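Local structure of putative aminotransferase (Actinomadura melliaura, 4ZWV) at residues D102-P105 with A106-T109; P338-D341 with S342-R346. The protein probably acts as a pyridoxal 5'-phosphate-dependent sugar aminotransferase in making the aminopentose of the indolocarbazole AT2433. One frame throughout, in Å; residues are numbered along the deposited sequence.

Interaction 1 (D102-P105 with A106-T109); sequences DVDP and ATLT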
loop_
_atom_site.group_PDB
_atom_site.type_symbol
_atom_site.label_atom_id
_atom_site.label_comp_id
_atom_site.label_asym_id
_atom_site.label_seq_id
_atom_site.Cartn_x
_atom_site.Cartn_y
_atom_site.Cartn_z
ATOM N N ASP A 102 25.076 14.109 -3.176
ATOM C CA ASP A 102 25.655 13.864 -4.485
ATOM C C ASP A 102 25.975 12.391 -4.672
ATOM O O ASP A 102 25.891 11.583 -3.739
ATOM C CB ASP A 102 26.918 14.707 -4.657
ATOM C CG ASP A 102 27.200 15.091 -6.105
ATOM O OD1 ASP A 102 26.591 14.510 -7.031
ATOM O OD2 ASP A 102 28.034 15.999 -6.291
ATOM N N VAL A 103 26.343 12.061 -5.903
ATOM C CA VAL A 103 26.678 10.713 -6.319
ATOM C C VAL A 103 28.176 10.600 -6.611
ATOM O O VAL A 103 28.765 11.502 -7.210
ATOM C CB VAL A 103 25.864 10.334 -7.573
ATOM C CG1 VAL A 103 26.307 9.012 -8.140
ATOM C CG2 VAL A 103 24.366 10.308 -7.247
ATOM N N ASP A 104 28.788 9.498 -6.179
ATOM C CA ASP A 104 30.170 9.193 -6.531
ATOM C C ASP A 104 30.212 8.718 -7.986
ATOM O O ASP A 104 29.640 7.681 -8.305
ATOM C CB ASP A 104 30.729 8.118 -5.588
ATOM C CG ASP A 104 32.182 7.760 -5.885
ATOM O OD1 ASP A 104 32.772 8.320 -6.829
ATOM O OD2 ASP A 104 32.732 6.900 -5.167
ATOM N N PRO A 105 30.884 9.475 -8.871
ATOM C CA PRO A 105 30.926 9.089 -10.288
ATOM C C PRO A 105 31.532 7.708 -10.525
ATOM O O PRO A 105 31.217 7.076 -11.536
ATOM C CB PRO A 105 31.811 10.167 -10.925
ATOM C CG PRO A 105 31.728 11.329 -10.002
ATOM C CD PRO A 105 31.578 10.750 -8.624
ATOM N N ALA A 106 32.382 7.250 -9.610
ATOM C CA ALA A 106 33.062 5.967 -9.784
ATOM C C ALA A 106 32.191 4.757 -9.454
ATOM O O ALA A 106 32.494 3.642 -9.881
ATOM C CB ALA A 106 34.334 5.933 -8.936
ATOM N N THR A 107 31.111 4.971 -8.705
ATOM C CA THR A 107 30.260 3.867 -8.258
ATOM C C THR A 107 28.780 4.024 -8.602
ATOM O O THR A 107 28.034 3.048 -8.582
ATOM C CB THR A 107 30.340 3.683 -6.727
ATOM O OG1 THR A 107 29.849 4.862 -6.078
ATOM C CG2 THR A 107 31.772 3.417 -6.282
ATOM N N LEU A 108 28.373 5.261 -8.890
ATOM C CA LEU A 108 26.968 5.648 -9.044
ATOM C C LEU A 108 26.148 5.375 -7.783
ATOM O O LEU A 108 24.933 5.188 -7.854
ATOM C CB LEU A 108 26.325 4.961 -10.255
ATOM C CG LEU A 108 27.038 5.230 -11.590
ATOM C CD1 LEU A 108 26.206 4.686 -12.769
ATOM C CD2 LEU A 108 27.366 6.708 -11.792
ATOM N N THR A 109 26.802 5.358 -6.628
ATOM C CA THR A 109 26.067 5.337 -5.372
ATOM C C THR A 109 26.424 6.588 -4.583
ATOM O O THR A 109 27.293 7.358 -4.994
ATOM C CB THR A 109 26.359 4.084 -4.543
ATOM O OG1 THR A 109 27.761 4.006 -4.299
ATOM C CG2 THR A 109 25.924 2.835 -5.300
#
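Val103 leans one methyl, CG1, against the backbone of Leu108, 3.5 Å from its CA. With CG1 anti to the backbone N (chi1 173°), that branch faces the returning chain, and its contact with Leu108 CD2 is looser. Next comes Asp104, which holds the turn with three of its polar groups. Its N-H runs 2.9 Å to Thr109 O, nearly straight, and bridges the mouth of the loop. Its carbonyl O takes two amides: Leu108 N arrives 2.8 Å away almost end-on to the C=O, whereas Thr107 N, at 3.1 Å, comes from above the carbonyl plane. Its carboxylate folds over the turn, and OD1 receives Ala106 N at 3.0 Å from above the carboxylate plane, an Asx turn. The Asp104 side chain also crosses that of Thr107 at about a right angle, CB lying 3.4 Å from Thr107 OG1. This hydroxyl, placed between its own N and carbonyl carbon (chi1 63°), is hydrogen-bonded to Thr109 OG1 at 2.9 Å, and either may be the donor. Replacing Asp104 by alanine removes the carboxylate, which would probably leave Ala106 N without its acceptor and the first bend less firmly set. Pro105 then starts the bend, and its O lies 3.9 Å from Leu108 CD2; this O also accepts from Lys299, while Leu108 meets Val343 of helix 338-344. The i-to-i+3 bond of Thr107 N makes a beta turn with Pro105 and Ala106 at its corners; the i-to-i+4 bond of Leu108 N widens it, Leu108 taking left-handed backbone angles, between strand 97-100 and helix 112-118. The chemistry implies a turn fixed by polar bonds, three backbone and one carboxylate, with Val103 CG1 merely lying against Leu108.

Interaction 2 (P338-D341 with S342-R346); sequences PGLD and SVYDR
Leu340 O is gripped by two amides of the next helical turn. Tyr344 N reaches it at 2.8 Å close to the line of the carbonyl, an i-to-i+4 bond, and Val343 N at 3.1 Å from above the carbonyl plane, an i-to-i+3 bond. The methyl Val343 CG2 packs against the same oxygen. Two residues earlier Ser342 N bonds Pro338 O at 3.0 Å and, weakly, Gly339 O. The latter oxygen has a shorter partner: Ser342 OG, turned back between its own N and carbonyl carbon (chi1 76°), donates to it over 2.7 Å, tilted 19° from the carbonyl plane, a common intrahelical bond. Leu340 and Tyr344 run side by side in the same direction, both with CG anti to the backbone N, and Leu340 CD1 lies 4.1 Å from Tyr344 CB. Arg323 engages this face three ways, forming a salt bridge with Asp341 OD1 and a cation-pi contact with the Tyr344 ring, while its backbone N-H bonds Tyr344 OH. Asp341 O turns to water, which bonds it twice: water 1 links it to Asp345 N and water 2, at 2.7 Å, to Asp345 OD2. At the far end the guanidinium of Arg346 meets Ser342 O edge-on in its own plane, NH1 to O 3.3 Å, while NH2 forms a salt bridge with Glu281. The mixture of i+4 and i+3 bonds, with water taking over at Asp345 N, is characteristic of a short helix running out, here 338-344 leading into strand 347-350 of the three-stranded antiparallel sheet.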
loop_
_atom_site.group_PDB
_atom_site.type_symbol
_atom_site.label_atom_id
_atom_site.label_comp_id
_atom_site.label_asym_id
_atom_site.label_seq_id
_atom_site.Cartn_x
_atom_site.Cartn_y
_atom_site.Cartn_z
ATOM N N PRO A 338 27.461 18.345 -8.563
ATOM C CA PRO A 338 28.400 18.284 -9.685
ATOM C C PRO A 338 28.864 16.855 -9.990
ATOM O O PRO A 338 29.161 16.560 -11.151
ATOM C CB PRO A 338 29.569 19.157 -9.218
ATOM C CG PRO A 338 29.474 19.167 -7.738
ATOM C CD PRO A 338 28.003 19.095 -7.420
ATOM N N GLY A 339 28.919 15.990 -8.980
ATOM C CA GLY A 339 29.293 14.600 -9.209
ATOM C C GLY A 339 28.283 13.917 -10.116
ATOM O O GLY A 339 28.631 13.325 -11.136
ATOM N N LEU A 340 27.012 14.017 -9.747
ATOM C CA LEU A 340 25.954 13.449 -10.572
ATOM C C LEU A 340 25.921 14.109 -11.952
ATOM O O LEU A 340 25.760 13.426 -12.963
ATOM C CB LEU A 340 24.601 13.587 -9.871
ATOM C CG LEU A 340 23.383 13.035 -10.613
ATOM C CD1 LEU A 340 23.654 11.601 -11.081
ATOM C CD2 LEU A 340 22.149 13.093 -9.716
ATOM N N ASP A 341 26.069 15.432 -11.994
ATOM C CA ASP A 341 26.098 16.152 -13.270
ATOM C C ASP A 341 27.168 15.581 -14.207
ATOM O O ASP A 341 26.969 15.523 -15.420
ATOM C CB ASP A 341 26.361 17.653 -13.066
ATOM C CG ASP A 341 25.213 18.379 -12.387
ATOM O OD1 ASP A 341 24.076 17.858 -12.370
ATOM O OD2 ASP A 341 25.459 19.496 -11.881
ATOM N N SER A 342 28.299 15.157 -13.646
ATOM C CA SER A 342 29.426 14.723 -14.480
ATOM C C SER A 342 29.203 13.348 -15.111
ATOM O O SER A 342 29.945 12.967 -16.022
ATOM C CB SER A 342 30.731 14.706 -13.672
ATOM O OG SER A 342 30.790 13.588 -12.803
ATOM N N VAL A 343 28.195 12.613 -14.646
ATOM C CA VAL A 343 27.922 11.291 -15.206
ATOM C C VAL A 343 26.501 11.097 -15.748
ATOM O O VAL A 343 26.228 10.125 -16.459
ATOM C CB VAL A 343 28.183 10.177 -14.162
ATOM C CG1 VAL A 343 29.667 10.085 -13.841
ATOM C CG2 VAL A 343 27.358 10.405 -12.897
ATOM N N TYR A 344 25.583 12.003 -15.418
ATOM C CA TYR A 344 24.175 11.748 -15.718
ATOM C C TYR A 344 23.863 11.713 -17.220
ATOM O O TYR A 344 22.929 11.020 -17.641
ATOM C CB TYR A 344 23.287 12.782 -15.030
ATOM C CG TYR A 344 21.814 12.472 -15.163
ATOM C CD1 TYR A 344 21.262 11.347 -14.552
ATOM C CD2 TYR A 344 20.975 13.295 -15.903
ATOM C CE1 TYR A 344 19.913 11.057 -14.665
ATOM C CE2 TYR A 344 19.620 13.011 -16.022
ATOM C CZ TYR A 344 19.102 11.889 -15.408
ATOM O OH TYR A 344 17.762 11.620 -15.525
ATOM N N ASP A 345 24.644 12.434 -18.021
ATOM C CA ASP A 345 24.433 12.445 -19.465
ATOM C C ASP A 345 25.226 11.340 -20.146
ATOM O O ASP A 345 25.176 11.198 -21.365
ATOM C CB ASP A 345 24.831 13.789 -20.071
ATOM C CG ASP A 345 23.900 14.908 -19.667
ATOM O OD1 ASP A 345 22.675 14.672 -19.623
ATOM O OD2 ASP A 345 24.398 16.019 -19.387
ATOM N N ARG A 346 25.947 10.557 -19.351
ATOM C CA ARG A 346 26.775 9.477 -19.881
ATOM C C ARG A 346 26.280 8.093 -19.489
ATOM O O ARG A 346 26.523 7.117 -20.197
ATOM C CB ARG A 346 28.219 9.646 -19.413
ATOM C CG ARG A 346 28.905 10.871 -19.991
ATOM C CD ARG A 346 30.134 11.230 -19.173
ATOM N NE ARG A 346 31.113 10.153 -19.198
ATOM C CZ ARG A 346 31.850 9.787 -18.156
ATOM N NH1 ARG A 346 31.711 10.403 -16.985
ATOM N NH2 ARG A 346 32.719 8.796 -18.283
HETATM O O HOH W 1 27.156 13.685 -17.591
HETATM O O HOH W 2 24.738 16.309 -16.683
#

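How the interactions relate
Interaction 1 and interaction 2 are neighbours in space, their centres about 9 Å apart, although more than 200 residues separate them in the chain. The buried Asp102 carboxylate joins them: OD1 and OD2 receive the amides of Leu340 and Gly339, so the loop side chain bonds two amides in the first turn of helix 338-344. Pro105 CB meets Val343 CG1 at 3.6 Å, adding an apolar seam. Both contacts are partly buried, interaction 2 having more exposed residues and charged or water-linked ends. The loop of interaction 1 follows an outer strand of the seven-stranded sheet, whereas the helix of interaction 2 precedes an outer strand of a small antiparallel one.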